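PDB 4PRK: 4-phosphoerythronate dehydrogenase, which probably catalyses the NAD-dependent interconversion of pyruvate and D-lactate. Local coordinates for residues I157-A160 against V161-F165; L244-A247 against L248-E252; K271-D274 against A275-P278. All blocks are in the same frame, centred on the assembly; numbering follows the deposited sequence.

Interaction 1. Residues I157-A160 against V161-F165; sequences IGSA and VAQIF
Ser159 and Gln163 meet on one side of helix 155-167, where OG of Ser159 gives a weak hydrogen bond to OE1 of Gln163. OG stands anti to the backbone N (chi1 171°), and the extended chain of Gln163 carries OE1 to within 3.1 Å of it. The amide's NE2 is gripped by Tyr186 OH of the second subunit, whose own Gln163 packs against this one. With Gln163 cut back to an alanine, Tyr186 of the second subunit would probably lose its amide partner, and the Ser159 hydroxyl its weak acceptor. The backbone bonds run i to i+4: Val161 N to Ile157 O (2.9 Å), Ala162 N to Gly158 O (2.9 Å), Gln163 N to Ser159 O (3.0 Å) and Ile164 N to Ala160 O (3.0 Å). This is the helix of a Rossmann beta-alpha-beta unit, and Gly158 is consistent with the last glycine of its GxGxxG signature. Otherwise side-chain carbons pack over carbonyl oxygens of the preceding turn: Val161 CG2 lies 3.4 Å from Ile157 O, and Ile164 CG1 lies 3.3 Å from Ala160 O. Beyond the helix, Val161 and Ala162 rest on Leu151 of strand 148-152, while Ala160 packs on Ala107 of helix 103-118.

Interaction 2. Residues L244-A247 against L248-E252; sequences LIEA and LEKHE
Leu244 and Leu248 form the tightly packed face of helix 241-250, lying side by side with their CD1 methyls 3.7 Å apart. Leu244 CG sits anti to its backbone N (chi1 168°), which brings its methyl end close to Leu248. Both leucines touch Ile253; Leu244 also reaches Ala256 and Leu258 of strand 255-258, and Leu248 meets Leu284 of helix 279-285. Ile245 packs against that same helix, and its CG2 lies 3.8 Å from Glu249 OE2, at the border of the apolar face. The solvent side is looser and held by charge. Glu246 and Lys250 run alongside each other, and the lysine, bent near its end, brings NZ to OE2 of Glu246 for a salt bridge of 3.1 Å. NZ meets that oxygen on its anti side, 16° out of the carboxylate plane. Below the side chains the backbone stays regular, with Leu248 N bonded to Leu244 O, Glu249 N to Ile245 O and Lys250 N to Glu246 O. At the C-terminal end His251 takes a positive phi of 64°, and Leu248 O lies 3.9 Å above its imidazole plane, over the centre. Glu252 N then bonds Ala247 O (2.8 Å), while His251 N bonds Leu248 O (2.9 Å). These two backward bonds make a Schellman motif, which ends the helix of this Rossmann beta-alpha-beta unit before strand 255-258.

Interaction 3. Residues K271-D274 against A275-P278; sequences KVDD and AQIP
The Gln276 amide and the Asp273 carboxylate cross with their planes 46° apart, and OE1 of the amide stands over the carboxylate, 3.7 Å from Asp273 OD2. Two acceptors gain nothing from each other; what holds the amide oxygen is the Asp273 backbone, whose N donates to OE1 at 2.9 Å in an almost straight bond (175° at the hydrogen). That donor lies slightly out of the amide plane. Val272 lies to the same side of the plane, with its CB 3.4 Å from OE1, and the Asp273 carboxylate lies on the other. The glutamine chain reaches this far because it is extended, with CG anti to the carbonyl carbon (chi1 -56°). In return, Gln276 N donates to Asp273 O (2.7 Å), approaching well above the carbonyl plane. The two residues are thus tied in both directions, backbone to side chain and backbone to backbone. One step on, Ile277 N makes a weak bond to Asp274 O (3.3 Å), an oxygen that also accepts Lys282 NZ from helix 279-285. The apolar part is small: Val272 CG2 meets Ile277 CG1 at 3.6 Å, and Phe133 of the third subunit packs against both residues. The Val272 backbone is also hydrogen-bonded to that subunit. Asp274 OD1 approaches CD1 of Ile277 at 3.8 Å. The three-residue spacing of both backbone bonds, from Gln276 to Asp273 and from Ile277 to Asp274, together with the backbone angles of Asp274, Ala275 and Gln276, marks two overlapping type I turns in a surface loop, which lead into Pro278 at the N-cap of helix 279-285.

In the fold
From the N terminus, the three contacts follow in series; none nests in or crosses another, and each closes only a helical or tight turn. Interaction 1 lies in the helix between strands 148-152 and 171-175 of the seven-stranded parallel sheet, and one of its residues reaches the second subunit. Interaction 2 ends the helix joining strands 229-232 and 255-258 of that sheet, its centre about 27 Å from that of interaction 1. Interaction 3 folds the loop after strand 255-258 and meets the third subunit; its nearest atoms are about 8 Å from interaction 2. Helix 279-285, which it introduces, packs on 244-252. Interactions 1 and 3 lie on opposite sides of the chain's centre.

Interaction 1. Residues I157-A160 against V161-F165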
loop_
_atom_site.group_PDB
_atom_site.type_symbol
_atom_site.label_atom_id
_atom_site.label_comp_id
_atom_site.label_asym_id
_atom_site.label_seq_id
_atom_site.Cartn_x
_atom_site.Cartn_y
_atom_site.Cartn_z
ATOM N N ILE A 157 -6.363 7.033 15.190
ATOM C CA ILE A 157 -6.522 5.563 15.193
ATOM C C ILE A 157 -7.337 5.019 14.002
ATOM O O ILE A 157 -6.926 4.059 13.270
ATOM C CB ILE A 157 -7.087 5.110 16.543
ATOM C CG1 ILE A 157 -6.063 5.408 17.619
ATOM C CG2 ILE A 157 -7.420 3.640 16.569
ATOM C CD1 ILE A 157 -6.579 5.185 19.023
ATOM N N GLY A 158 -8.498 5.595 13.827
ATOM C CA GLY A 158 -9.402 5.206 12.723
ATOM C C GLY A 158 -8.760 5.408 11.377
ATOM O O GLY A 158 -8.938 4.605 10.398
ATOM N N SER A 159 -8.051 6.505 11.310
ATOM C CA SER A 159 -7.263 6.791 10.128
ATOM C C SER A 159 -6.243 5.702 9.823
ATOM O O SER A 159 -6.017 5.344 8.690
ATOM C CB SER A 159 -6.525 8.123 10.321
ATOM O OG SER A 159 -5.636 8.236 9.271
ATOM N N ALA A 160 -5.558 5.231 10.843
ATOM C CA ALA A 160 -4.615 4.141 10.669
ATOM C C ALA A 160 -5.333 2.823 10.261
ATOM O O ALA A 160 -4.810 2.030 9.439
ATOM C CB ALA A 160 -3.811 3.948 11.971
ATOM N N VAL A 161 -6.513 2.596 10.823
ATOM C CA VAL A 161 -7.314 1.413 10.452
ATOM C C VAL A 161 -7.690 1.452 8.979
ATOM O O VAL A 161 -7.670 0.448 8.289
ATOM C CB VAL A 161 -8.615 1.293 11.262
ATOM C CG1 VAL A 161 -9.575 0.187 10.673
ATOM C CG2 VAL A 161 -8.280 0.999 12.701
ATOM N N ALA A 162 -8.005 2.641 8.519
ATOM C CA ALA A 162 -8.393 2.897 7.150
ATOM C C ALA A 162 -7.202 2.715 6.175
ATOM O O ALA A 162 -7.328 2.084 5.115
ATOM C CB ALA A 162 -8.965 4.304 7.075
ATOM N N GLN A 163 -6.043 3.229 6.561
ATOM C CA GLN A 163 -4.810 2.985 5.791
ATOM C C GLN A 163 -4.523 1.489 5.627
ATOM O O GLN A 163 -4.243 1.018 4.545
ATOM C CB GLN A 163 -3.603 3.677 6.485
ATOM C CG GLN A 163 -3.783 5.208 6.608
ATOM C CD GLN A 163 -2.730 5.943 7.439
ATOM O OE1 GLN A 163 -3.045 6.833 8.237
ATOM N NE2 GLN A 163 -1.476 5.612 7.216
ATOM N N ILE A 164 -4.608 0.737 6.703
ATOM C CA ILE A 164 -4.311 -0.704 6.639
ATOM C C ILE A 164 -5.360 -1.423 5.802
ATOM O O ILE A 164 -5.022 -2.143 4.801
ATOM C CB ILE A 164 -4.210 -1.322 8.058
ATOM C CG1 ILE A 164 -3.019 -0.715 8.791
ATOM C CG2 ILE A 164 -4.172 -2.883 8.041
ATOM C CD1 ILE A 164 -3.080 -0.988 10.294
ATOM N N PHE A 165 -6.637 -1.168 6.104
ATOM C CA PHE A 165 -7.665 -1.865 5.312
ATOM C C PHE A 165 -7.611 -1.528 3.817
ATOM O O PHE A 165 -7.700 -2.415 2.971
ATOM C CB PHE A 165 -9.076 -1.676 5.899
ATOM C CG PHE A 165 -9.410 -2.648 6.999
ATOM C CD1 PHE A 165 -9.276 -4.012 6.807
ATOM C CD2 PHE A 165 -9.879 -2.205 8.191
ATOM C CE1 PHE A 165 -9.597 -4.919 7.814
ATOM C CE2 PHE A 165 -10.205 -3.101 9.200
ATOM C CZ PHE A 165 -10.053 -4.461 9.013
#

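Interaction 2. Residues L244-A247 against L248-E252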
loop_
_atom_site.group_PDB
_atom_site.type_symbol
_atom_site.label_atom_id
_atom_site.label_comp_id
_atom_site.label_asym_id
_atom_site.label_seq_id
_atom_site.Cartn_x
_atom_site.Cartn_y
_atom_site.Cartn_z
ATOM N N LEU A 244 -25.898 -5.838 22.281
ATOM C CA LEU A 244 -24.832 -6.544 21.564
ATOM C C LEU A 244 -25.037 -8.063 21.703
ATOM O O LEU A 244 -25.078 -8.808 20.711
ATOM C CB LEU A 244 -23.449 -6.093 22.089
ATOM C CG LEU A 244 -22.229 -6.928 21.653
ATOM C CD1 LEU A 244 -22.146 -6.993 20.157
ATOM C CD2 LEU A 244 -20.897 -6.430 22.176
ATOM N N ILE A 245 -25.205 -8.506 22.948
ATOM C CA ILE A 245 -25.373 -9.918 23.270
ATOM C C ILE A 245 -26.594 -10.519 22.552
ATOM O O ILE A 245 -26.525 -11.561 21.919
ATOM C CB ILE A 245 -25.495 -10.067 24.806
ATOM C CG1 ILE A 245 -24.110 -9.938 25.439
ATOM C CG2 ILE A 245 -26.066 -11.406 25.164
ATOM C CD1 ILE A 245 -24.087 -9.987 26.942
ATOM N N GLU A 246 -27.709 -9.819 22.660
ATOM C CA GLU A 246 -28.928 -10.185 21.987
ATOM C C GLU A 246 -28.762 -10.279 20.467
ATOM O O GLU A 246 -29.191 -11.228 19.817
ATOM C CB GLU A 246 -29.936 -9.111 22.339
ATOM C CG GLU A 246 -31.320 -9.404 21.857
ATOM C CD GLU A 246 -32.346 -8.433 22.426
ATOM O OE1 GLU A 246 -32.075 -7.829 23.507
ATOM O OE2 GLU A 246 -33.421 -8.304 21.790
ATOM N N ALA A 247 -28.161 -9.254 19.896
ATOM C CA ALA A 247 -27.908 -9.239 18.467
ATOM C C ALA A 247 -27.103 -10.473 18.033
ATOM O O ALA A 247 -27.426 -11.088 17.030
ATOM C CB ALA A 247 -27.154 -7.963 18.093
ATOM N N LEU A 248 -26.074 -10.832 18.801
ATOM C CA LEU A 248 -25.247 -11.989 18.477
ATOM C C LEU A 248 -26.057 -13.244 18.647
ATOM O O LEU A 248 -26.028 -14.128 17.775
ATOM C CB LEU A 248 -24.005 -12.073 19.390
ATOM C CG LEU A 248 -22.885 -11.087 19.046
ATOM C CD1 LEU A 248 -22.078 -10.708 20.270
ATOM C CD2 LEU A 248 -21.990 -11.652 17.955
ATOM N N GLU A 249 -26.779 -13.315 19.762
ATOM C CA GLU A 249 -27.640 -14.485 20.034
ATOM C C GLU A 249 -28.670 -14.676 18.936
ATOM O O GLU A 249 -28.929 -15.783 18.534
ATOM C CB GLU A 249 -28.331 -14.394 21.391
ATOM C CG GLU A 249 -27.395 -14.701 22.554
ATOM C CD GLU A 249 -28.065 -14.495 23.898
ATOM O OE1 GLU A 249 -29.165 -13.884 23.955
ATOM O OE2 GLU A 249 -27.477 -14.936 24.906
ATOM N N LYS A 250 -29.198 -13.584 18.399
ATOM C CA LYS A 250 -30.172 -13.696 17.324
ATOM C C LYS A 250 -29.532 -13.764 15.946
ATOM O O LYS A 250 -30.229 -13.945 14.977
ATOM C CB LYS A 250 -31.161 -12.557 17.407
ATOM C CG LYS A 250 -31.936 -12.566 18.723
ATOM C CD LYS A 250 -33.109 -11.608 18.695
ATOM C CE LYS A 250 -32.697 -10.222 18.235
ATOM N NZ LYS A 250 -33.538 -9.169 18.863
ATOM N N HIS A 251 -28.202 -13.665 15.866
ATOM C CA HIS A 251 -27.486 -13.748 14.583
ATOM C C HIS A 251 -27.908 -12.564 13.718
ATOM O O HIS A 251 -28.066 -12.656 12.509
ATOM C CB HIS A 251 -27.691 -15.140 13.917
ATOM C CG HIS A 251 -27.410 -16.313 14.840
ATOM N ND1 HIS A 251 -26.195 -16.967 14.884
ATOM C CD2 HIS A 251 -28.196 -16.952 15.743
ATOM C CE1 HIS A 251 -26.236 -17.951 15.770
ATOM N NE2 HIS A 251 -27.440 -17.962 16.311
ATOM N N GLU A 252 -28.119 -11.432 14.372
ATOM C CA GLU A 252 -28.395 -10.188 13.663
ATOM C C GLU A 252 -27.085 -9.493 13.338
ATOM O O GLU A 252 -27.085 -8.530 12.578
ATOM C CB GLU A 252 -29.262 -9.268 14.518
ATOM C CG GLU A 252 -30.704 -9.702 14.578
ATOM C CD GLU A 252 -31.418 -9.579 13.267
ATOM O OE1 GLU A 252 -31.049 -8.756 12.352
ATOM O OE2 GLU A 252 -32.389 -10.347 13.171
#

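Interaction 3. Residues K271-D274 against A275-P278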
loop_
_atom_site.group_PDB
_atom_site.type_symbol
_atom_site.label_atom_id
_atom_site.label_comp_id
_atom_site.label_asym_id
_atom_site.label_seq_id
_atom_site.Cartn_x
_atom_site.Cartn_y
_atom_site.Cartn_z
ATOM N N LYS A 271 -6.708 -9.086 39.054
ATOM C CA LYS A 271 -6.977 -10.536 39.156
ATOM C C LYS A 271 -8.158 -10.701 40.081
ATOM O O LYS A 271 -8.212 -10.112 41.143
ATOM C CB LYS A 271 -5.783 -11.359 39.650
ATOM C CG LYS A 271 -4.455 -10.734 39.326
ATOM C CD LYS A 271 -3.338 -11.748 39.344
ATOM C CE LYS A 271 -2.061 -11.078 38.886
ATOM N NZ LYS A 271 -0.884 -11.968 39.086
ATOM N N VAL A 272 -9.113 -11.501 39.664
ATOM C CA VAL A 272 -10.313 -11.673 40.414
ATOM C C VAL A 272 -10.795 -13.089 40.358
ATOM O O VAL A 272 -10.327 -13.863 39.560
ATOM C CB VAL A 272 -11.433 -10.780 39.871
ATOM C CG1 VAL A 272 -11.040 -9.322 39.970
ATOM C CG2 VAL A 272 -11.799 -11.166 38.451
ATOM N N ASP A 273 -11.765 -13.385 41.216
ATOM C CA ASP A 273 -12.431 -14.679 41.283
ATOM C C ASP A 273 -13.612 -14.712 40.358
ATOM O O ASP A 273 -14.149 -13.671 40.008
ATOM C CB ASP A 273 -12.949 -14.905 42.717
ATOM C CG ASP A 273 -11.831 -14.944 43.716
ATOM O OD1 ASP A 273 -10.766 -15.430 43.319
ATOM O OD2 ASP A 273 -11.981 -14.483 44.870
ATOM N N ASP A 274 -14.070 -15.918 40.041
ATOM C CA ASP A 274 -15.205 -16.105 39.150
ATOM C C ASP A 274 -16.460 -15.347 39.531
ATOM O O ASP A 274 -17.233 -14.893 38.652
ATOM C CB ASP A 274 -15.542 -17.589 39.019
ATOM C CG ASP A 274 -14.826 -18.242 37.870
ATOM O OD1 ASP A 274 -14.469 -17.539 36.897
ATOM O OD2 ASP A 274 -14.631 -19.473 37.927
ATOM N N ALA A 275 -16.695 -15.240 40.836
ATOM C CA ALA A 275 -17.835 -14.562 41.336
ATOM C C ALA A 275 -17.691 -13.063 41.113
ATOM O O ALA A 275 -18.668 -12.334 41.160
ATOM C CB ALA A 275 -17.991 -14.857 42.815
ATOM N N GLN A 276 -16.483 -12.567 40.891
ATOM C CA GLN A 276 -16.337 -11.125 40.671
ATOM C C GLN A 276 -16.486 -10.694 39.218
ATOM O O GLN A 276 -16.484 -9.523 38.931
ATOM C CB GLN A 276 -15.004 -10.658 41.199
ATOM C CG GLN A 276 -14.809 -10.993 42.650
ATOM C CD GLN A 276 -13.462 -10.531 43.141
ATOM O OE1 GLN A 276 -12.459 -11.254 43.047
ATOM N NE2 GLN A 276 -13.430 -9.329 43.662
ATOM N N ILE A 277 -16.634 -11.636 38.303
ATOM C CA ILE A 277 -16.643 -11.305 36.898
ATOM C C ILE A 277 -18.089 -11.182 36.473
ATOM O O ILE A 277 -18.865 -12.084 36.731
ATOM C CB ILE A 277 -15.949 -12.434 36.118
ATOM C CG1 ILE A 277 -14.484 -12.573 36.575
ATOM C CG2 ILE A 277 -16.064 -12.166 34.609
ATOM C CD1 ILE A 277 -13.842 -13.891 36.207
ATOM N N PRO A 278 -18.467 -10.085 35.793
ATOM C CA PRO A 278 -19.892 -9.978 35.449
ATOM C C PRO A 278 -20.410 -10.974 34.385
ATOM O O PRO A 278 -19.642 -11.508 33.552
ATOM C CB PRO A 278 -20.031 -8.553 34.930
ATOM C CG PRO A 278 -18.646 -8.092 34.606
ATOM C CD PRO A 278 -17.727 -8.847 35.502
#